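Local coordinates for protein possible HxlR family transcriptional factor (Thermoplasma volcanium, PDB 3DF8) that probably binds DNA as a dimeric winged helix-turn-helix transcriptional regulator of the HxlR family, at residues A[42-48]-A[81-85]. Numbering follows the deposited sequence. Where two conformers were deposited one is given.
Sequences RQNFNDI and TTYAL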
loop_
_atom_site.group_PDB
_atom_site.type_symbol
_atom_site.label_atom_id
_atom_site.label_comp_id
_atom_site.label_asym_id
_atom_site.label_seq_id
_atom_site.Cartn_x
_atom_site.Cartn_y
_atom_site.Cartn_z
ATOM N N ARG A 42 8.604 2.795 22.965
ATOM C CA ARG A 42 7.226 3.145 22.628
ATOM C C ARG A 42 7.130 4.658 22.427
ATOM O O ARG A 42 7.698 5.429 23.199
ATOM C CB ARG A 42 6.273 2.719 23.748
ATOM C CG ARG A 42 6.216 1.217 23.985
ATOM C CD ARG A 42 5.195 0.864 25.060
ATOM N NE ARG A 42 3.841 1.144 24.563
ATOM C CZ ARG A 42 3.034 0.228 24.037
ATOM N NH1 ARG A 42 3.451 -1.048 23.960
ATOM N NH2 ARG A 42 1.821 0.581 23.591
ATOM N N GLN A 43 6.347 5.068 21.434
ATOM C CA GLN A 43 6.190 6.493 21.085
ATOM C C GLN A 43 4.871 7.031 21.579
ATOM O O GLN A 43 3.875 6.320 21.531
ATOM C CB GLN A 43 6.237 6.628 19.569
ATOM C CG GLN A 43 7.452 5.878 19.008
ATOM C CD GLN A 43 7.489 5.839 17.480
ATOM O OE1 GLN A 43 7.004 6.751 16.808
ATOM N NE2 GLN A 43 8.087 4.797 16.936
ATOM N N ASN A 44 4.865 8.296 21.999
ATOM C CA ASN A 44 3.617 8.971 22.340
ATOM C C ASN A 44 3.037 9.593 21.085
ATOM O O ASN A 44 3.649 9.495 20.001
ATOM C CB ASN A 44 3.823 9.979 23.479
ATOM C CG ASN A 44 4.791 11.116 23.127
ATOM O OD1 ASN A 44 4.917 11.543 21.978
ATOM N ND2 ASN A 44 5.495 11.597 24.137
ATOM N N PHE A 45 1.867 10.222 21.214
ATOM C CA PHE A 45 1.126 10.699 20.054
ATOM C C PHE A 45 1.870 11.803 19.341
ATOM O O PHE A 45 1.934 11.805 18.094
ATOM C CB PHE A 45 -0.219 11.167 20.518
ATOM C CG PHE A 45 -1.163 11.514 19.428
ATOM C CD1 PHE A 45 -2.075 10.574 18.948
ATOM C CD2 PHE A 45 -1.215 12.835 18.941
ATOM C CE1 PHE A 45 -3.008 10.925 17.952
ATOM C CE2 PHE A 45 -2.152 13.208 17.965
ATOM C CZ PHE A 45 -3.038 12.241 17.468
ATOM N N ASN A 46 2.482 12.692 20.119
ATOM C CA ASN A 46 3.280 13.779 19.523
ATOM C C ASN A 46 4.485 13.272 18.758
ATOM O O ASN A 46 4.816 13.813 17.706
ATOM C CB ASN A 46 3.756 14.809 20.553
ATOM C CG ASN A 46 4.478 15.968 19.902
ATOM O OD1 ASN A 46 3.863 16.776 19.213
ATOM N ND2 ASN A 46 5.790 16.067 20.121
ATOM N N ASP A 47 5.139 12.232 19.286
ATOM C CA ASP A 47 6.327 11.609 18.638
ATOM C C ASP A 47 5.949 11.131 17.221
ATOM O O ASP A 47 6.681 11.337 16.240
ATOM C CB ASP A 47 6.801 10.341 19.380
ATOM C CG ASP A 47 7.489 10.612 20.717
ATOM O OD1 ASP A 47 8.124 11.704 20.881
ATOM O OD2 ASP A 47 7.420 9.678 21.593
ATOM N N ILE A 48 4.816 10.439 17.161
ATOM C CA ILE A 48 4.295 9.868 15.915
ATOM C C ILE A 48 3.935 10.984 14.941
ATOM O O ILE A 48 4.385 10.989 13.795
ATOM C CB ILE A 48 3.069 8.975 16.159
ATOM C CG1 ILE A 48 3.445 7.788 17.042
ATOM C CG2 ILE A 48 2.529 8.435 14.854
ATOM C CD1 ILE A 48 2.184 7.139 17.748
ATOM N N THR A 81 1.002 7.914 27.775
ATOM C CA THR A 81 0.275 7.085 26.811
ATOM C C THR A 81 1.148 6.902 25.587
ATOM O O THR A 81 1.632 7.889 24.987
ATOM C CB THR A 81 -1.035 7.753 26.399
ATOM O OG1 THR A 81 -1.845 7.899 27.571
ATOM C CG2 THR A 81 -1.794 6.888 25.395
ATOM N N THR A 82 1.368 5.645 25.220
ATOM C CA THR A 82 2.264 5.321 24.111
ATOM C C THR A 82 1.622 4.258 23.214
ATOM O O THR A 82 0.646 3.628 23.624
ATOM C CB THR A 82 3.630 4.802 24.612
ATOM O OG1 THR A 82 3.419 3.651 25.427
ATOM C CG2 THR A 82 4.381 5.898 25.412
ATOM N N TYR A 83 2.203 4.060 22.027
ATOM C CA TYR A 83 1.633 3.211 20.988
ATOM C C TYR A 83 2.755 2.317 20.450
ATOM O O TYR A 83 3.930 2.690 20.423
ATOM C CB TYR A 83 1.047 4.100 19.862
ATOM C CG TYR A 83 -0.014 5.123 20.344
ATOM C CD1 TYR A 83 -1.375 4.838 20.236
ATOM C CD2 TYR A 83 0.357 6.339 20.938
ATOM C CE1 TYR A 83 -2.361 5.776 20.708
ATOM C CE2 TYR A 83 -0.616 7.265 21.411
ATOM C CZ TYR A 83 -1.952 6.953 21.289
ATOM O OH TYR A 83 -2.874 7.867 21.764
ATOM N N ALA A 84 2.363 1.133 20.015
ATOM C CA ALA A 84 3.296 0.193 19.451
ATOM C C ALA A 84 2.536 -0.720 18.499
ATOM O O ALA A 84 1.326 -0.934 18.621
ATOM C CB ALA A 84 3.950 -0.662 20.560
ATOM N N LEU A 85 3.277 -1.293 17.569
ATOM C CA LEU A 85 2.712 -2.323 16.702
ATOM C C LEU A 85 2.518 -3.623 17.501
ATOM O O LEU A 85 3.355 -4.014 18.354
ATOM C CB LEU A 85 3.686 -2.577 15.561
ATOM C CG LEU A 85 3.836 -1.407 14.585
ATOM C CD1 LEU A 85 4.935 -1.801 13.630
ATOM C CD2 LEU A 85 2.518 -1.143 13.835
HETATM O O HOH W 1 6.234 2.794 19.127
HETATM O O HOH W 2 0.481 10.086 23.841
#
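Arg42 lays its side chain over Thr82 and Ala84, and Ala84 CB lies over one face of the guanidinium, offset toward its rim, 3.5 Å from Arg42 NH1. The strand 81-85 pairs with 73-77 as the two-stranded wing of a winged helix-turn-helix domain, and the residues leading into helix 45-50 run along its other edge. A bend at chi3 (68°) of Arg42 turns the guanidinium in toward the strand, where Arg42 NE bonds Thr82 OG1 at 2.7 Å and Arg42 NH2 reaches Thr82 O from above the carbonyl plane, at 3.3 Å. Arginine suits the place because its branched end can hold both oxygens and still form a salt bridge with Glu74 of the neighbouring strand. A methionine here would probably leave Thr82 OG1 without this donor and Glu74 without its positive mate. Between the backbones a single antiparallel bridge joins Gln43 and Tyr83, Tyr83 N giving its hydrogen to Gln43 O at 2.9 Å. Waters complete the pairing: one joins Gln43 N to Tyr83 O, another Phe45 N to Thr81 O. On the inner side, Ile48 CD1 lies 3.8 Å from Tyr83 CD2, and Phe45 CB 4.0 Å from Tyr83 CE2, apolar groups that pack with Leu36 and with Leu60 and Ile64 of helix 57-69, Ile48 and Tyr83 being buried. Asn44 starts the helix: in its capping box with Asp47, short polar side chains each take the other's backbone N-H. Asp47 N meets Asn44 OD1 at 2.8 Å, nearly straight in line with the side-chain carbonyl.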